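Local atomic coordinates of amidase, hydantoinase/carbamoylase family (Paraburkholderia phymatum, PDB entry 6C0D), a protein that probably hydrolyses N-carbamoyl-L-amino acids, as a zinc-binding amidase of the peptidase M20 family that works as a homodimer. Residues 11-25 and 402-415. Sequence-based numbering, arbitrary orientation.
With EDO (1,2-ethanediol), chain K; SO4 (sulfate ion), chain D.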
loop_
_atom_site.group_PDB
_atom_site.type_symbol
_atom_site.label_atom_id
_atom_site.label_comp_id
_atom_site.label_asym_id
_atom_site.label_seq_id
_atom_site.Cartn_x
_atom_site.Cartn_y
_atom_site.Cartn_z
ATOM N N GLU A 11 49.373 9.148 36.750
ATOM C CA GLU A 11 48.267 8.212 36.561
ATOM C C GLU A 11 48.546 7.269 35.386
ATOM O O GLU A 11 48.693 7.713 34.245
ATOM C CB GLU A 11 46.952 8.972 36.335
ATOM C CG GLU A 11 45.708 8.205 36.782
ATOM C CD GLU A 11 44.405 8.912 36.426
ATOM O OE1 GLU A 11 44.464 10.072 35.951
ATOM O OE2 GLU A 11 43.321 8.297 36.616
ATOM N N ASP A 12 48.627 5.969 35.668
ATOM C CA ASP A 12 48.858 4.972 34.630
ATOM C C ASP A 12 47.527 4.457 34.101
ATOM O O ASP A 12 46.631 4.101 34.878
ATOM C CB ASP A 12 49.700 3.809 35.151
ATOM C CG ASP A 12 51.095 4.235 35.538
ATOM O OD1 ASP A 12 51.435 4.138 36.738
ATOM O OD2 ASP A 12 51.844 4.688 34.646
ATOM N N PHE A 13 47.403 4.425 32.788
ATOM C CA PHE A 13 46.175 3.952 32.191
ATOM C C PHE A 13 46.414 2.634 31.460
ATOM O O PHE A 13 47.523 2.368 30.991
ATOM C CB PHE A 13 45.611 4.995 31.217
ATOM C CG PHE A 13 45.057 6.218 31.903
ATOM C CD1 PHE A 13 45.823 7.373 32.031
ATOM C CD2 PHE A 13 43.771 6.208 32.429
ATOM C CE1 PHE A 13 45.310 8.501 32.661
ATOM C CE2 PHE A 13 43.243 7.335 33.053
ATOM C CZ PHE A 13 44.013 8.480 33.170
ATOM N N PRO A 14 45.390 1.797 31.339
ATOM C CA PRO A 14 45.552 0.534 30.615
ATOM C C PRO A 14 45.764 0.784 29.132
ATOM O O PRO A 14 45.440 1.845 28.601
ATOM C CB PRO A 14 44.225 -0.195 30.853
ATOM C CG PRO A 14 43.507 0.592 31.895
ATOM C CD PRO A 14 44.022 1.973 31.850
ATOM N N ARG A 15 46.284 -0.240 28.462
ATOM C CA ARG A 15 46.569 -0.182 27.026
ATOM C C ARG A 15 45.942 -1.406 26.367
ATOM O O ARG A 15 46.349 -2.539 26.647
ATOM C CB ARG A 15 48.079 -0.136 26.785
ATOM N N ILE A 16 44.943 -1.195 25.499
ATOM C CA ILE A 16 44.358 -2.336 24.807
ATOM C C ILE A 16 45.357 -2.878 23.794
ATOM O O ILE A 16 46.340 -2.231 23.427
ATOM C CB ILE A 16 43.028 -1.989 24.113
ATOM C CG1 ILE A 16 43.289 -1.075 22.901
ATOM C CG2 ILE A 16 42.068 -1.353 25.101
ATOM C CD1 ILE A 16 42.070 -0.943 21.958
ATOM N N ASP A 17 45.088 -4.088 23.335
ATOM C CA ASP A 17 45.872 -4.697 22.267
ATOM C C ASP A 17 45.001 -4.632 21.021
ATOM O O ASP A 17 44.036 -5.402 20.900
ATOM C CB ASP A 17 46.234 -6.146 22.619
ATOM C CG ASP A 17 47.006 -6.857 21.513
ATOM O OD1 ASP A 17 46.995 -6.391 20.361
ATOM O OD2 ASP A 17 47.619 -7.906 21.803
ATOM N N PRO A 18 45.271 -3.715 20.086
ATOM C CA PRO A 18 44.345 -3.542 18.956
ATOM C C PRO A 18 44.312 -4.742 18.029
ATOM O O PRO A 18 43.271 -5.005 17.405
ATOM C CB PRO A 18 44.878 -2.284 18.249
ATOM C CG PRO A 18 46.349 -2.242 18.607
ATOM C CD PRO A 18 46.411 -2.779 20.030
ATOM N N ILE A 19 45.413 -5.486 17.927
ATOM C CA ILE A 19 45.422 -6.664 17.069
ATOM C C ILE A 19 44.531 -7.744 17.666
ATOM O O ILE A 19 43.708 -8.358 16.973
ATOM C CB ILE A 19 46.864 -7.162 16.865
ATOM C CG1 ILE A 19 47.703 -6.096 16.150
ATOM C CG2 ILE A 19 46.884 -8.464 16.052
ATOM C CD1 ILE A 19 49.177 -6.479 16.026
ATOM N N ARG A 20 44.677 -7.977 18.972
ATOM C CA ARG A 20 43.836 -8.941 19.674
ATOM C C ARG A 20 42.359 -8.570 19.555
ATOM O O ARG A 20 41.501 -9.442 19.357
ATOM C CB ARG A 20 44.270 -9.000 21.147
ATOM C CG ARG A 20 43.555 -10.030 22.013
ATOM C CD ARG A 20 44.229 -10.122 23.390
ATOM N NE ARG A 20 44.146 -8.850 24.119
ATOM C CZ ARG A 20 44.803 -8.590 25.249
ATOM N NH1 ARG A 20 45.593 -9.511 25.789
ATOM N NH2 ARG A 20 44.664 -7.410 25.846
ATOM N N LEU A 21 42.047 -7.280 19.698
ATOM C CA LEU A 21 40.667 -6.807 19.560
ATOM C C LEU A 21 40.091 -7.148 18.188
ATOM O O LEU A 21 39.017 -7.754 18.084
ATOM C CB LEU A 21 40.621 -5.298 19.776
ATOM C CG LEU A 21 39.288 -4.633 19.454
ATOM C CD1 LEU A 21 38.280 -4.974 20.556
ATOM C CD2 LEU A 21 39.490 -3.126 19.316
ATOM N N LEU A 22 40.785 -6.743 17.121
ATOM C CA LEU A 22 40.291 -6.997 15.769
ATOM C C LEU A 22 40.235 -8.491 15.461
ATOM O O LEU A 22 39.314 -8.954 14.775
ATOM C CB LEU A 22 41.167 -6.262 14.745
ATOM C CG LEU A 22 40.931 -4.752 14.849
ATOM C CD1 LEU A 22 42.043 -3.954 14.160
ATOM C CD2 LEU A 22 39.575 -4.415 14.267
ATOM N N ASP A 23 41.219 -9.265 15.940
ATOM C CA ASP A 23 41.204 -10.713 15.698
ATOM C C ASP A 23 39.940 -11.345 16.272
ATOM O O ASP A 23 39.300 -12.182 15.624
ATOM C CB ASP A 23 42.441 -11.389 16.308
ATOM C CG ASP A 23 43.738 -11.096 15.543
ATOM O OD1 ASP A 23 43.699 -10.449 14.469
ATOM O OD2 ASP A 23 44.811 -11.528 16.032
ATOM N N ASP A 24 39.575 -10.968 17.506
ATOM C CA ASP A 24 38.360 -11.513 18.119
ATOM C C ASP A 24 37.102 -11.058 17.376
ATOM O O ASP A 24 36.169 -11.847 17.197
ATOM C CB ASP A 24 38.262 -11.116 19.589
ATOM C CG ASP A 24 39.109 -11.999 20.506
ATOM O OD1 ASP A 24 39.533 -13.100 20.084
ATOM O OD2 ASP A 24 39.328 -11.591 21.658
ATOM N N LEU A 25 37.044 -9.790 16.951
ATOM C CA LEU A 25 35.887 -9.347 16.175
ATOM C C LEU A 25 35.748 -10.148 14.890
ATOM O O LEU A 25 34.632 -10.509 14.492
ATOM C CB LEU A 25 35.983 -7.854 15.853
ATOM C CG LEU A 25 35.490 -6.966 16.992
ATOM C CD1 LEU A 25 35.828 -5.537 16.652
ATOM C CD2 LEU A 25 33.984 -7.132 17.203
ATOM N N ILE A 402 37.167 1.487 14.941
ATOM C CA ILE A 402 36.869 0.416 15.900
ATOM C C ILE A 402 37.875 0.443 17.050
ATOM O O ILE A 402 37.511 0.326 18.228
ATOM C CB ILE A 402 36.875 -0.951 15.190
ATOM C CG1 ILE A 402 35.800 -1.005 14.102
ATOM C CG2 ILE A 402 36.717 -2.096 16.230
ATOM C CD1 ILE A 402 35.910 -2.235 13.170
ATOM N N VAL A 403 39.157 0.593 16.716
ATOM C CA VAL A 403 40.212 0.654 17.724
ATOM C C VAL A 403 40.039 1.877 18.615
ATOM O O VAL A 403 40.133 1.784 19.843
ATOM C CB VAL A 403 41.595 0.650 17.041
ATOM C CG1 VAL A 403 42.707 0.989 18.057
ATOM C CG2 VAL A 403 41.838 -0.710 16.391
ATOM N N LEU A 404 39.816 3.053 18.016
ATOM C CA LEU A 404 39.648 4.260 18.839
ATOM C C LEU A 404 38.466 4.132 19.801
ATOM O O LEU A 404 38.563 4.508 20.981
ATOM C CB LEU A 404 39.470 5.492 17.945
ATOM C CG LEU A 404 39.178 6.799 18.691
ATOM C CD1 LEU A 404 40.342 7.163 19.636
ATOM C CD2 LEU A 404 38.879 7.964 17.729
ATOM N N GLY A 405 37.340 3.598 19.323
ATOM C CA GLY A 405 36.200 3.389 20.209
ATOM C C GLY A 405 36.566 2.550 21.421
ATOM O O GLY A 405 36.140 2.834 22.547
ATOM N N CYS A 406 37.371 1.515 21.209
ATOM C CA CYS A 406 37.746 0.646 22.320
ATOM C C CYS A 406 38.729 1.347 23.244
ATOM O O CYS A 406 38.672 1.167 24.464
ATOM C CB CYS A 406 38.340 -0.656 21.798
ATOM S SG CYS A 406 38.391 -1.967 23.087
ATOM N N GLU A 407 39.658 2.131 22.682
ATOM C CA GLU A 407 40.559 2.923 23.524
ATOM C C GLU A 407 39.787 3.883 24.430
ATOM O O GLU A 407 40.101 4.024 25.624
ATOM C CB GLU A 407 41.552 3.695 22.636
ATOM C CG GLU A 407 42.575 2.763 21.990
ATOM C CD GLU A 407 43.467 3.477 20.979
ATOM O OE1 GLU A 407 43.020 4.477 20.413
ATOM O OE2 GLU A 407 44.601 3.033 20.741
ATOM N N VAL A 408 38.800 4.584 23.871
ATOM C CA VAL A 408 37.981 5.503 24.675
ATOM C C VAL A 408 37.217 4.722 25.735
ATOM O O VAL A 408 37.197 5.093 26.915
ATOM C CB VAL A 408 37.026 6.313 23.775
ATOM C CG1 VAL A 408 35.995 7.126 24.645
ATOM C CG2 VAL A 408 37.833 7.252 22.846
ATOM N N ALA A 409 36.598 3.609 25.334
ATOM C CA ALA A 409 35.822 2.821 26.293
ATOM C C ALA A 409 36.701 2.261 27.410
ATOM O O ALA A 409 36.295 2.245 28.583
ATOM C CB ALA A 409 35.085 1.685 25.577
ATOM N N ALA A 410 37.907 1.798 27.069
ATOM C CA ALA A 410 38.806 1.246 28.087
ATOM C C ALA A 410 39.262 2.313 29.077
ATOM O O ALA A 410 39.375 2.044 30.286
ATOM C CB ALA A 410 40.023 0.598 27.419
ATOM N N ARG A 411 39.598 3.506 28.572
ATOM C CA ARG A 411 39.990 4.594 29.462
ATOM C C ARG A 411 38.840 4.981 30.386
ATOM O O ARG A 411 39.028 5.104 31.603
ATOM C CB ARG A 411 40.467 5.805 28.657
ATOM C CG ARG A 411 40.918 6.981 29.524
ATOM C CD ARG A 411 41.356 8.182 28.675
ATOM N NE ARG A 411 41.616 9.376 29.486
ATOM C CZ ARG A 411 42.835 9.782 29.826
ATOM N NH1 ARG A 411 43.891 9.105 29.403
ATOM N NH2 ARG A 411 43.001 10.876 30.555
ATOM N N ALA A 412 37.643 5.159 29.834
ATOM C CA ALA A 412 36.483 5.458 30.668
ATOM C C ALA A 412 36.214 4.341 31.671
ATOM O O ALA A 412 35.857 4.609 32.823
ATOM C CB ALA A 412 35.254 5.667 29.783
ATOM N N ALA A 413 36.327 3.087 31.235
ATOM C CA ALA A 413 36.075 1.968 32.143
ATOM C C ALA A 413 37.043 1.998 33.311
ATOM O O ALA A 413 36.655 1.720 34.452
ATOM C CB ALA A 413 36.204 0.632 31.416
ATOM N N ALA A 414 38.310 2.311 33.041
ATOM C CA ALA A 414 39.290 2.425 34.123
ATOM C C ALA A 414 38.864 3.480 35.137
ATOM O O ALA A 414 38.999 3.277 36.352
ATOM C CB ALA A 414 40.672 2.771 33.555
ATOM N N ARG A 415 38.378 4.630 34.645
ATOM C CA ARG A 415 37.987 5.718 35.538
ATOM C C ARG A 415 36.700 5.384 36.273
ATOM O O ARG A 415 36.556 5.703 37.458
ATOM C CB ARG A 415 37.811 7.016 34.747
ATOM C CG ARG A 415 39.082 7.541 34.097
ATOM C CD ARG A 415 40.102 7.963 35.141
ATOM N NE ARG A 415 39.541 8.878 36.132
ATOM C CZ ARG A 415 39.256 10.158 35.911
ATOM N NH1 ARG A 415 39.457 10.695 34.711
ATOM N NH2 ARG A 415 38.752 10.904 36.886
HETATM C C1 EDO K . 46.139 -11.877 19.824
HETATM O O1 EDO K . 45.886 -12.620 21.023
HETATM C C2 EDO K . 47.589 -11.400 19.800
HETATM O O2 EDO K . 47.642 -9.968 19.701
HETATM S S SO4 D . 40.994 13.465 32.099
HETATM O O1 SO4 D . 40.378 14.723 31.684
HETATM O O2 SO4 D . 41.750 12.893 30.987
HETATM O O3 SO4 D . 41.887 13.718 33.228
HETATM O O4 SO4 D . 39.949 12.530 32.508
#
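CG anti to the backbone N (chi1 -179°) and a chain extended as far as NE carry the guanidinium of R411 over one face of the F13 ring; F13, in the extended N-terminal segment, has CG anti to its carbonyl carbon. R411 CZ sits 4.0 Å from the F13 ring centroid, planes 26° apart, a cation-pi stack. A long arginine suits this partly exposed place: its stem is apolar, and a sulfate, probably from the crystallisation liquor, lies at the edges of the R411 and R415 guanidinium groups. R415, bent at chi2 and chi3, sets its CD at the ring edge, 3.8 Å from F13 CE2. Its long salt bridge to the poorly ordered E11 is one of charges alone.

Further along, small residues let the arm lie close: the compact P14 ring rests on a methyl, CD to A414 CB 3.8 Å. I16 divides its branches, CG2 on A410 CB at 3.7 Å and CD1 between C406 CB and E407 CG. D17 N-caps helix 18-30, its short carboxylate bending back to the first turn: OD1 accepts from R20 N at 3.1 Å, and weakly from I19 N. The branched ends of L21, L22 and L25 fill the apolar junction with C406, V403 and I402, L25 CD1 touching I402 CG2 at 3.6 Å.

The N-terminal arm thus runs along helix 399-419 before helix 18-30 begins; the axes of 18-25 and 402-415 make an angle of 115°. Helix 102-117 flanks both segments, helix 340-353 borders R411 and R415, and L381 of strand 378-384 packs against V408 and A409.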